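Local coordinates for protein CT263 (Chlamydia trachomatis, PDB 4QAS) that probably hydrolyses the N-glycosidic bond of a nucleoside such as an aminofutalosine intermediate, a step in menaquinone synthesis by the futalosine pathway, at residues F26-N31 with V43-M48. The protein carries 1 engineered substitution. Sequence-based numbering, arbitrary orientation.
Sequences FPFSLN and VLLDVM
The backbone oxygen of Leu45 meets the edge of the Phe28 ring, lying in the ring plane 3.5 Å from CE1 of Phe28. Beyond that corner the packing is apolar. CG2 of Val47 sits obliquely against the CE1–CZ bond of Phe28, 3.6 Å from CZ. With chi1 at -172°, the Leu45 side chain extends away from its own backbone N and lifts CD2 to the rings, where this one methyl serves both. It lies 3.8 Å from CZ of Phe28 and also covers a face of Phe26. The latter is a CH-pi contact, with CD2 of Leu45 3.9 Å from the Phe26 ring centroid and 29° off the normal. The two rings reach the strand from a chain that has just left helix 16-25 and turns at Pro27, the centre of an inverse gamma turn closed by a weak bond from Phe28 N to Phe26 O (2.8 Å). In the mixed sheet of this probable nucleosidase, strand 36-40 pairs with both 29-30 and 43-49, so the two segments are not direct neighbours. Leu23 of helix 16-25 touches both Phe28 and Val47, while Tyr195 meets the Phe26 ring edge-to-face. Gln185 of the second subunit packs on Phe26 and Pro27.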
ATOM      1  N   PHE A  26      -2.546   1.473  -6.281  1.00 16.90           N
ATOM      2  CA  PHE A  26      -3.657   0.855  -6.982  1.00 17.07           C
ATOM      3  C   PHE A  26      -3.522   1.149  -8.465  1.00 16.43           C
ATOM      4  O   PHE A  26      -2.941   2.183  -8.835  1.00 19.44           O
ATOM      5  CB  PHE A  26      -5.008   1.406  -6.481  1.00 18.61           C
ATOM      6  CG  PHE A  26      -5.210   1.258  -5.021  1.00 19.58           C
ATOM      7  CD1 PHE A  26      -5.631   0.049  -4.489  1.00 19.27           C
ATOM      8  CD2 PHE A  26      -4.989   2.305  -4.187  1.00 19.12           C
ATOM      9  CE1 PHE A  26      -5.811  -0.088  -3.131  1.00 24.75           C
ATOM     10  CE2 PHE A  26      -5.170   2.179  -2.841  1.00 19.28           C
ATOM     11  CZ  PHE A  26      -5.592   0.965  -2.314  1.00 21.07           C
ATOM     12  N   PRO A  27      -4.061   0.315  -9.301  1.00 19.05           N
ATOM     13  CA  PRO A  27      -3.982   0.548 -10.763  1.00 20.15           C
ATOM     14  C   PRO A  27      -5.047   1.546 -11.214  1.00 20.38           C
ATOM     15  O   PRO A  27      -6.007   1.221 -11.906  1.00 22.29           O
ATOM     16  CB  PRO A  27      -4.172  -0.863 -11.343  1.00 22.78           C
ATOM     17  CG  PRO A  27      -5.004  -1.559 -10.340  1.00 25.27           C
ATOM     18  CD  PRO A  27      -4.573  -1.042  -9.012  1.00 20.05           C
ATOM     19  N   PHE A  28      -4.870   2.796 -10.792  1.00 20.47           N
ATOM     20  CA  PHE A  28      -5.779   3.870 -11.171  1.00 19.52           C
ATOM     21  C   PHE A  28      -5.743   4.106 -12.672  1.00 22.16           C
ATOM     22  O   PHE A  28      -4.742   3.850 -13.348  1.00 24.83           O
ATOM     23  CB  PHE A  28      -5.341   5.171 -10.508  1.00 18.68           C
ATOM     24  CG  PHE A  28      -5.609   5.244  -9.027  1.00 15.58           C
ATOM     25  CD1 PHE A  28      -6.864   5.549  -8.549  1.00 16.26           C
ATOM     26  CD2 PHE A  28      -4.601   5.041  -8.112  1.00 17.66           C
ATOM     27  CE1 PHE A  28      -7.113   5.626  -7.206  1.00 16.79           C
ATOM     28  CE2 PHE A  28      -4.845   5.131  -6.757  1.00 15.67           C
ATOM     29  CZ  PHE A  28      -6.097   5.430  -6.308  1.00 16.37           C
ATOM     30  N   SER A  29      -6.841   4.633 -13.186  1.00 21.57           N
ATOM     31  CA  SER A  29      -6.915   5.126 -14.549  1.00 24.60           C
ATOM     32  C   SER A  29      -7.396   6.569 -14.509  1.00 23.89           C
ATOM     33  O   SER A  29      -8.028   6.998 -13.542  1.00 25.04           O
ATOM     34  CB  SER A  29      -7.863   4.275 -15.391  1.00 35.09           C
ATOM     35  OG  SER A  29      -9.164   4.267 -14.837  1.00 37.64           O
ATOM     36  N   LEU A  30      -7.014   7.328 -15.528  1.00 25.62           N
ATOM     37  CA  LEU A  30      -7.536   8.675 -15.723  1.00 28.61           C
ATOM     38  C   LEU A  30      -8.860   8.553 -16.452  1.00 30.03           C
ATOM     39  O   LEU A  30      -8.922   7.936 -17.514  1.00 34.26           O
ATOM     40  CB  LEU A  30      -6.556   9.486 -16.565  1.00 35.82           C
ATOM     41  CG  LEU A  30      -6.889  10.969 -16.704  1.00 61.80           C
ATOM     42  CD1 LEU A  30      -6.740  11.662 -15.360  1.00 70.97           C
ATOM     43  CD2 LEU A  30      -6.010  11.630 -17.755  1.00 67.89           C
ATOM     44  N   ASN A  31      -9.918   9.127 -15.893  1.00 26.88           N
ATOM     45  CA  ASN A  31     -11.220   9.086 -16.532  1.00 25.75           C
ATOM     46  C   ASN A  31     -11.364  10.262 -17.496  1.00 28.20           C
ATOM     47  O   ASN A  31     -10.481  11.110 -17.628  1.00 29.02           O
ATOM     48  CB  ASN A  31     -12.324   9.028 -15.475  1.00 27.04           C
ATOM     49  CG  ASN A  31     -12.354  10.249 -14.580  1.00 28.75           C
ATOM     50  OD1 ASN A  31     -11.869  11.323 -14.942  1.00 26.57           O
ATOM     51  ND2 ASN A  31     -12.933  10.100 -13.400  1.00 26.15           N
ATOM     52  N   VAL A  43     -15.994  -0.848  -3.370  1.00 24.22           N
ATOM     53  CA  VAL A  43     -15.300   0.404  -3.084  1.00 20.07           C
ATOM     54  C   VAL A  43     -14.935   1.118  -4.376  1.00 24.71           C
ATOM     55  O   VAL A  43     -14.285   0.544  -5.262  1.00 23.75           O
ATOM     56  CB  VAL A  43     -14.065   0.196  -2.198  1.00 22.94           C
ATOM     57  CG1 VAL A  43     -13.367   1.527  -1.974  1.00 20.22           C
ATOM     58  CG2 VAL A  43     -14.479  -0.428  -0.870  1.00 27.78           C
ATOM     59  N   LEU A  44     -15.324   2.389  -4.451  1.00 22.00           N
ATOM     60  CA  LEU A  44     -14.843   3.317  -5.461  1.00 23.68           C
ATOM     61  C   LEU A  44     -13.836   4.225  -4.783  1.00 20.41           C
ATOM     62  O   LEU A  44     -14.128   4.831  -3.740  1.00 22.68           O
ATOM     63  CB  LEU A  44     -15.982   4.171  -6.002  1.00 21.30           C
ATOM     64  CG  LEU A  44     -15.596   5.316  -6.955  1.00 23.37           C
ATOM     65  CD1 LEU A  44     -15.122   4.758  -8.294  1.00 24.67           C
ATOM     66  CD2 LEU A  44     -16.783   6.232  -7.161  1.00 26.50           C
ATOM     67  N   LEU A  45     -12.652   4.322  -5.365  1.00 19.03           N
ATOM     68  CA  LEU A  45     -11.578   5.145  -4.850  1.00 17.06           C
ATOM     69  C   LEU A  45     -11.191   6.154  -5.923  1.00 20.00           C
ATOM     70  O   LEU A  45     -10.649   5.768  -6.966  1.00 19.10           O
ATOM     71  CB  LEU A  45     -10.396   4.245  -4.484  1.00 19.57           C
ATOM     72  CG  LEU A  45      -9.262   4.900  -3.751  1.00 19.52           C
ATOM     73  CD1 LEU A  45      -9.728   5.447  -2.402  1.00 21.94           C
ATOM     74  CD2 LEU A  45      -8.156   3.853  -3.593  1.00 21.07           C
ATOM     75  N   ASP A  46     -11.453   7.441  -5.673  1.00 17.51           N
ATOM     76  CA  ASP A  46     -11.115   8.496  -6.614  1.00 17.26           C
ATOM     77  C   ASP A  46     -10.048   9.367  -5.976  1.00 16.30           C
ATOM     78  O   ASP A  46      -9.977   9.491  -4.748  1.00 18.00           O
ATOM     79  CB  ASP A  46     -12.344   9.340  -6.965  1.00 19.21           C
ATOM     80  CG  ASP A  46     -13.353   8.601  -7.843  1.00 20.05           C
ATOM     81  OD1 ASP A  46     -13.004   7.522  -8.382  1.00 22.68           O
ATOM     82  OD2 ASP A  46     -14.473   9.125  -7.966  1.00 21.51           O
ATOM     83  N   VAL A  47      -9.225   9.991  -6.819  1.00 17.07           N
ATOM     84  CA  VAL A  47      -8.159  10.866  -6.339  1.00 14.84           C
ATOM     85  C   VAL A  47      -8.212  12.170  -7.098  1.00 16.95           C
ATOM     86  O   VAL A  47      -8.212  12.172  -8.332  1.00 19.32           O
ATOM     87  CB  VAL A  47      -6.775  10.218  -6.519  1.00 16.27           C
ATOM     88  CG1 VAL A  47      -5.689  11.166  -6.035  1.00 17.13           C
ATOM     89  CG2 VAL A  47      -6.704   8.945  -5.746  1.00 19.35           C
ATOM     90  N   MET A  48      -8.213  13.279  -6.362  1.00 16.86           N
ATOM     91  CA  MET A  48      -8.053  14.612  -6.926  1.00 17.32           C
ATOM     92  C   MET A  48      -6.805  15.272  -6.373  1.00 15.49           C
ATOM     93  O   MET A  48      -6.496  15.153  -5.192  1.00 17.15           O
ATOM     94  CB  MET A  48      -9.260  15.443  -6.599  1.00 19.92           C
ATOM     95  CG  MET A  48     -10.441  14.933  -7.367  1.00 24.41           C
ATOM     96  SD  MET A  48     -11.963  15.810  -7.044  1.00 27.90           S
ATOM     97  CE  MET A  48     -13.120  14.851  -8.024  1.00 61.33           C
TER